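Local coordinates for protein antigen, P35 (Borreliella spielmanii A14S, PDB 6HPN) that is of unknown function but is an outer surface protein, probably a lipoprotein, orthologous to Borrelia burgdorferi BBA64 and from a family thought important in Lyme disease pathogenesis, at residues E89-N94 and D169-I174; D157-L162 and N208-L213. All blocks are in the same frame, centred on the assembly; numbering follows the deposited sequence.

Contact 1 of 2, residues E89-N94 and D169-I174; sequences EGVILN and DVDDII
Val91 and Asn94, one helical turn apart, meet Val170, Asp171 and Ile174 where helix 89-102 crosses the long helix 146-179 in the all-helical fold of this PFam54 surface protein. The two short segments cross at 62°, with their axes 10.4 Å apart at closest approach, and their backbones draw nearest at the C-terminal ends, where the CA atoms of Asn94 and Ile174 are 6.7 Å from each other. The contact is carried mainly by apolar side chains.

CB of Ile174 points toward helix 89-102, and CG1, set beside the backbone N and anti to the carbonyl carbon (chi1 -70°), passes alongside CB of Asn94. A nearly fully extended second torsion of 174° then carries CD1 onward between the two residues of the opposing turn: this methyl lies 3.8 Å from Asn94 CB and 3.6 Å from the carbonyl O of Val91. The same CD1 also meets CG1 of Val91, the two side chains crossing at about a right angle.

Val91 divides its two branches between different neighbours. While CG1 serves Ile174 and Val170, CG2 lies 3.9 Å from Asp171 OD1, a van der Waals approach of a methyl to a carboxylate in which the two side chains again cross at about a right angle. Farther along the same helix, Leu95 touches Val170 and Ile98 touches Ile174, so the apolar seam continues beyond 89-94. On another side of helix 146-179, Asp169 forms salt bridges with Arg119 and Lys165. Within the seam itself the valines meet methyl to methyl, CG1 of Val91 lying 3.5 Å from CG1 of Val170.

Contact 2 of 2, residues D157-L162 and N208-L213; sequences DKLKTL and NLILNL
Leu162 and Leu209 reach each other through different first torsions: CG of Leu162 stands beside its backbone N (chi1 -65°), whereas that of Leu209 is swung anti to N (chi1 -177°). Both side chains leave their helices toward the opposite one, and they cross at an angle so that CD2 of Leu209 settles against the branched end of Leu162, 3.5 Å from CD1 and 4.0 Å from CG.

The second leucine pair, Leu159 with Leu213, has CG beside the backbone N in both partners. These side chains slide past each other in opposite directions, and CD1 of Leu213 rests 3.8 Å from CD2 of Leu159, with CG of Leu159 almost as near. CG1 of Ile210 meets CD2 of Leu159 more loosely, at 4.4 Å, while CB of Lys158 lies 4.4 Å from CD1 of Leu213 before the rest of the lysine chain leads its amino group away.

This is antiparallel helix packing between the long helix 146-179 and the C-terminal helix 200-221, their segment axes inclined at 158° and 11.3 Å apart. Helix 106-135 contributes to the same apolar layer: Met127 and Ile130 touch Leu159, Ile123 touches Leu162 and Ala126 touches Ile210. Arg28 forms a salt bridge with Asp157, tying helix 146-179 to the N-terminal helix 16-40. Between 157-162 and 208-213 the side chains meet through aliphatic carbon alone, consistent with attachment here by hydrophobic burial and dispersion.

Contacts 1 and 2 share helix 146-179, using portions whose contact centres lie 22 Å apart, and they do not touch. Contact 1 is a surface contact in which helix 89-102 crosses that helix steeply; contact 2 is partly buried, sits nearer the centre of the chain and sets helix 200-221 nearly antiparallel to it. Their chemistry differs modestly. Contact 2 buries more surface, 256 against 186 Å², and is mostly leucine, with Ile210 and the aliphatic start of Lys158, backed by helix 106-135, whereas in contact 1 valine and isoleucine side chains also meet Asn94 and the Asp171 carboxylate. One long helix thus joins an earlier and a later helix of the fold.

Contact 1 of 2, residues E89-N94 and D169-I174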
loop_
_atom_site.group_PDB
_atom_site.type_symbol
_atom_site.label_atom_id
_atom_site.label_comp_id
_atom_site.label_asym_id
_atom_site.label_seq_id
_atom_site.Cartn_x
_atom_site.Cartn_y
_atom_site.Cartn_z
ATOM N N GLU A 89 4.898 -3.391 13.810
ATOM C CA GLU A 89 6.235 -2.791 14.065
ATOM C C GLU A 89 7.333 -3.814 13.766
ATOM O O GLU A 89 8.329 -3.441 13.078
ATOM C CB GLU A 89 6.418 -2.372 15.521
ATOM C CG GLU A 89 5.824 -1.015 15.872
ATOM C CD GLU A 89 4.327 -1.057 16.106
ATOM O OE1 GLU A 89 3.700 -2.126 15.813
ATOM O OE2 GLU A 89 3.791 -0.046 16.594
ATOM N N GLY A 90 7.178 -5.040 14.286
ATOM C CA GLY A 90 8.163 -6.121 14.119
ATOM C C GLY A 90 8.594 -6.196 12.672
ATOM O O GLY A 90 9.799 -6.011 12.387
ATOM N N VAL A 91 7.602 -6.362 11.797
ATOM C CA VAL A 91 7.773 -6.622 10.343
ATOM C C VAL A 91 8.414 -5.412 9.662
ATOM O O VAL A 91 9.216 -5.608 8.736
ATOM C CB VAL A 91 6.424 -6.948 9.686
ATOM C CG1 VAL A 91 6.554 -6.958 8.169
ATOM C CG2 VAL A 91 5.839 -8.256 10.205
ATOM N N ILE A 92 8.032 -4.210 10.061
ATOM C CA ILE A 92 8.527 -2.960 9.427
ATOM C C ILE A 92 10.008 -2.775 9.813
ATOM O O ILE A 92 10.809 -2.481 8.909
ATOM C CB ILE A 92 7.612 -1.777 9.812
ATOM C CG1 ILE A 92 6.164 -2.038 9.377
ATOM C CG2 ILE A 92 8.146 -0.459 9.264
ATOM C CD1 ILE A 92 5.123 -1.146 10.059
ATOM N N LEU A 93 10.377 -2.956 11.087
ATOM C CA LEU A 93 11.807 -2.929 11.520
ATOM C C LEU A 93 12.599 -3.950 10.714
ATOM O O LEU A 93 13.604 -3.576 10.100
ATOM C CB LEU A 93 11.919 -3.231 13.010
ATOM C CG LEU A 93 11.319 -2.139 13.892
ATOM C CD1 LEU A 93 10.894 -2.710 15.244
ATOM C CD2 LEU A 93 12.286 -0.960 14.022
ATOM N N ASN A 94 12.099 -5.177 10.665
ATOM C CA ASN A 94 12.813 -6.311 10.026
ATOM C C ASN A 94 13.013 -5.984 8.543
ATOM O O ASN A 94 14.150 -6.092 8.075
ATOM C CB ASN A 94 12.121 -7.635 10.347
ATOM C CG ASN A 94 12.366 -8.019 11.792
ATOM O OD1 ASN A 94 13.421 -7.694 12.328
ATOM N ND2 ASN A 94 11.408 -8.677 12.437
ATOM N N ASP A 169 4.939 -11.640 0.357
ATOM C CA ASP A 169 6.316 -11.466 -0.180
ATOM C C ASP A 169 7.220 -10.891 0.926
ATOM O O ASP A 169 8.383 -11.373 1.069
ATOM C CB ASP A 169 6.310 -10.668 -1.487
ATOM C CG ASP A 169 5.765 -11.478 -2.656
ATOM O OD1 ASP A 169 5.519 -12.666 -2.482
ATOM O OD2 ASP A 169 5.548 -10.915 -3.728
ATOM N N VAL A 170 6.683 -9.959 1.725
ATOM C CA VAL A 170 7.419 -9.278 2.830
ATOM C C VAL A 170 7.742 -10.273 3.948
ATOM O O VAL A 170 8.873 -10.246 4.435
ATOM C CB VAL A 170 6.645 -8.067 3.379
ATOM C CG1 VAL A 170 7.057 -7.738 4.805
ATOM C CG2 VAL A 170 6.811 -6.839 2.491
ATOM N N ASP A 171 6.796 -11.100 4.380
ATOM C CA ASP A 171 7.084 -12.134 5.408
ATOM C C ASP A 171 8.138 -13.115 4.857
ATOM O O ASP A 171 8.974 -13.550 5.646
ATOM C CB ASP A 171 5.802 -12.822 5.886
ATOM C CG ASP A 171 4.922 -11.975 6.794
ATOM O OD1 ASP A 171 5.422 -11.007 7.413
ATOM O OD2 ASP A 171 3.735 -12.287 6.863
ATOM N N ASP A 172 8.119 -13.429 3.555
ATOM C CA ASP A 172 8.996 -14.468 2.947
ATOM C C ASP A 172 10.434 -13.952 2.909
ATOM O O ASP A 172 11.354 -14.704 3.309
ATOM C CB ASP A 172 8.511 -14.874 1.554
ATOM C CG ASP A 172 7.262 -15.738 1.601
ATOM O OD1 ASP A 172 6.919 -16.157 2.691
ATOM O OD2 ASP A 172 6.647 -15.987 0.543
ATOM N N ILE A 173 10.604 -12.731 2.411
ATOM C CA ILE A 173 11.890 -11.985 2.419
ATOM C C ILE A 173 12.459 -12.077 3.838
ATOM O O ILE A 173 13.630 -12.417 3.981
ATOM C CB ILE A 173 11.668 -10.526 1.954
ATOM C CG1 ILE A 173 11.473 -10.428 0.441
ATOM C CG2 ILE A 173 12.799 -9.625 2.389
ATOM C CD1 ILE A 173 10.893 -9.085 -0.064
ATOM N N ILE A 174 11.648 -11.801 4.851
ATOM C CA ILE A 174 12.093 -11.803 6.274
ATOM C C ILE A 174 12.478 -13.233 6.692
ATOM O O ILE A 174 13.581 -13.403 7.241
ATOM C CB ILE A 174 11.003 -11.184 7.176
ATOM C CG1 ILE A 174 10.889 -9.681 6.915
ATOM C CG2 ILE A 174 11.254 -11.460 8.651
ATOM C CD1 ILE A 174 9.757 -9.010 7.645
#

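Contact 2 of 2, residues D157-L162 and N208-L213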
loop_
_atom_site.group_PDB
_atom_site.type_symbol
_atom_site.label_atom_id
_atom_site.label_comp_id
_atom_site.label_asym_id
_atom_site.label_seq_id
_atom_site.Cartn_x
_atom_site.Cartn_y
_atom_site.Cartn_z
ATOM N N ASP A 157 -12.234 -6.824 -2.588
ATOM C CA ASP A 157 -11.684 -8.206 -2.564
ATOM C C ASP A 157 -10.478 -8.240 -3.490
ATOM O O ASP A 157 -9.461 -8.798 -3.100
ATOM C CB ASP A 157 -12.721 -9.259 -2.955
ATOM C CG ASP A 157 -13.746 -9.537 -1.861
ATOM O OD1 ASP A 157 -13.441 -9.279 -0.706
ATOM O OD2 ASP A 157 -14.830 -10.046 -2.183
ATOM N N LYS A 158 -10.557 -7.550 -4.620
ATOM C CA LYS A 158 -9.440 -7.460 -5.601
ATOM C C LYS A 158 -8.234 -6.723 -5.001
ATOM O O LYS A 158 -7.098 -7.242 -5.146
ATOM C CB LYS A 158 -9.927 -6.813 -6.895
ATOM C CG LYS A 158 -10.589 -7.804 -7.835
ATOM C CD LYS A 158 -11.403 -7.165 -8.932
ATOM C CE LYS A 158 -12.510 -8.080 -9.408
ATOM N NZ LYS A 158 -12.864 -7.794 -10.807
ATOM N N LEU A 159 -8.436 -5.586 -4.334
ATOM C CA LEU A 159 -7.313 -4.875 -3.674
ATOM C C LEU A 159 -6.757 -5.738 -2.538
ATOM O O LEU A 159 -5.541 -5.701 -2.314
ATOM C CB LEU A 159 -7.800 -3.530 -3.141
ATOM C CG LEU A 159 -8.151 -2.512 -4.214
ATOM C CD1 LEU A 159 -8.733 -1.253 -3.604
ATOM C CD2 LEU A 159 -6.938 -2.171 -5.061
ATOM N N LYS A 160 -7.616 -6.480 -1.846
ATOM C CA LYS A 160 -7.191 -7.301 -0.691
ATOM C C LYS A 160 -6.167 -8.327 -1.191
ATOM O O LYS A 160 -5.116 -8.470 -0.575
ATOM C CB LYS A 160 -8.416 -7.913 -0.003
ATOM C CG LYS A 160 -8.121 -8.553 1.341
ATOM C CD LYS A 160 -9.315 -9.197 2.013
ATOM C CE LYS A 160 -8.898 -10.411 2.816
ATOM N NZ LYS A 160 -10.058 -11.134 3.380
ATOM N N THR A 161 -6.407 -8.950 -2.336
ATOM C CA THR A 161 -5.462 -9.913 -2.945
ATOM C C THR A 161 -4.074 -9.275 -3.100
ATOM O O THR A 161 -3.087 -9.928 -2.717
ATOM C CB THR A 161 -6.039 -10.445 -4.256
ATOM O OG1 THR A 161 -7.144 -11.228 -3.814
ATOM C CG2 THR A 161 -5.069 -11.280 -5.057
ATOM N N LEU A 162 -3.993 -8.061 -3.657
ATOM C CA LEU A 162 -2.696 -7.359 -3.868
ATOM C C LEU A 162 -2.018 -7.145 -2.523
ATOM O O LEU A 162 -0.816 -7.441 -2.409
ATOM C CB LEU A 162 -2.936 -6.004 -4.523
ATOM C CG LEU A 162 -3.518 -6.050 -5.926
ATOM C CD1 LEU A 162 -3.891 -4.653 -6.371
ATOM C CD2 LEU A 162 -2.535 -6.673 -6.902
ATOM N N ASN A 208 -1.910 -0.943 -13.411
ATOM C CA ASN A 208 -3.051 -0.976 -14.358
ATOM C C ASN A 208 -4.309 -1.431 -13.633
ATOM O O ASN A 208 -5.391 -0.935 -13.966
ATOM C CB ASN A 208 -2.801 -1.870 -15.579
ATOM C CG ASN A 208 -1.708 -1.324 -16.472
ATOM O OD1 ASN A 208 -1.528 -0.118 -16.565
ATOM N ND2 ASN A 208 -0.930 -2.188 -17.083
ATOM N N LEU A 209 -4.194 -2.343 -12.676
ATOM C CA LEU A 209 -5.395 -2.755 -11.921
ATOM C C LEU A 209 -5.930 -1.549 -11.148
ATOM O O LEU A 209 -7.130 -1.279 -11.238
ATOM C CB LEU A 209 -5.066 -3.916 -10.986
ATOM C CG LEU A 209 -6.267 -4.469 -10.219
ATOM C CD1 LEU A 209 -7.288 -5.095 -11.149
ATOM C CD2 LEU A 209 -5.831 -5.491 -9.192
ATOM N N ILE A 210 -5.074 -0.872 -10.390
ATOM C CA ILE A 210 -5.488 0.260 -9.525
ATOM C C ILE A 210 -6.054 1.350 -10.435
ATOM O O ILE A 210 -7.119 1.882 -10.127
ATOM C CB ILE A 210 -4.314 0.768 -8.668
ATOM C CG1 ILE A 210 -3.925 -0.234 -7.585
ATOM C CG2 ILE A 210 -4.606 2.151 -8.094
ATOM C CD1 ILE A 210 -2.525 -0.002 -7.062
ATOM N N LEU A 211 -5.369 1.677 -11.520
ATOM C CA LEU A 211 -5.863 2.716 -12.451
ATOM C C LEU A 211 -7.319 2.374 -12.810
ATOM O O LEU A 211 -8.173 3.272 -12.791
ATOM C CB LEU A 211 -4.965 2.774 -13.697
ATOM C CG LEU A 211 -5.423 3.711 -14.827
ATOM C CD1 LEU A 211 -5.311 5.176 -14.438
ATOM C CD2 LEU A 211 -4.621 3.464 -16.093
ATOM N N ASN A 212 -7.628 1.131 -13.166
ATOM C CA ASN A 212 -8.958 0.936 -13.787
ATOM C C ASN A 212 -9.969 0.590 -12.682
ATOM O O ASN A 212 -11.159 0.928 -12.852
ATOM C CB ASN A 212 -8.855 0.248 -15.158
ATOM C CG ASN A 212 -8.333 -1.161 -15.177
ATOM O OD1 ASN A 212 -8.958 -2.058 -14.625
ATOM N ND2 ASN A 212 -7.258 -1.376 -15.914
ATOM N N LEU A 213 -9.513 0.247 -11.480
ATOM C CA LEU A 213 -10.417 0.269 -10.295
ATOM C C LEU A 213 -10.784 1.702 -9.897
ATOM O O LEU A 213 -11.969 1.926 -9.591
ATOM C CB LEU A 213 -9.753 -0.454 -9.126
ATOM C CG LEU A 213 -9.637 -1.966 -9.285
ATOM C CD1 LEU A 213 -9.409 -2.583 -7.920
ATOM C CD2 LEU A 213 -10.860 -2.578 -9.971
#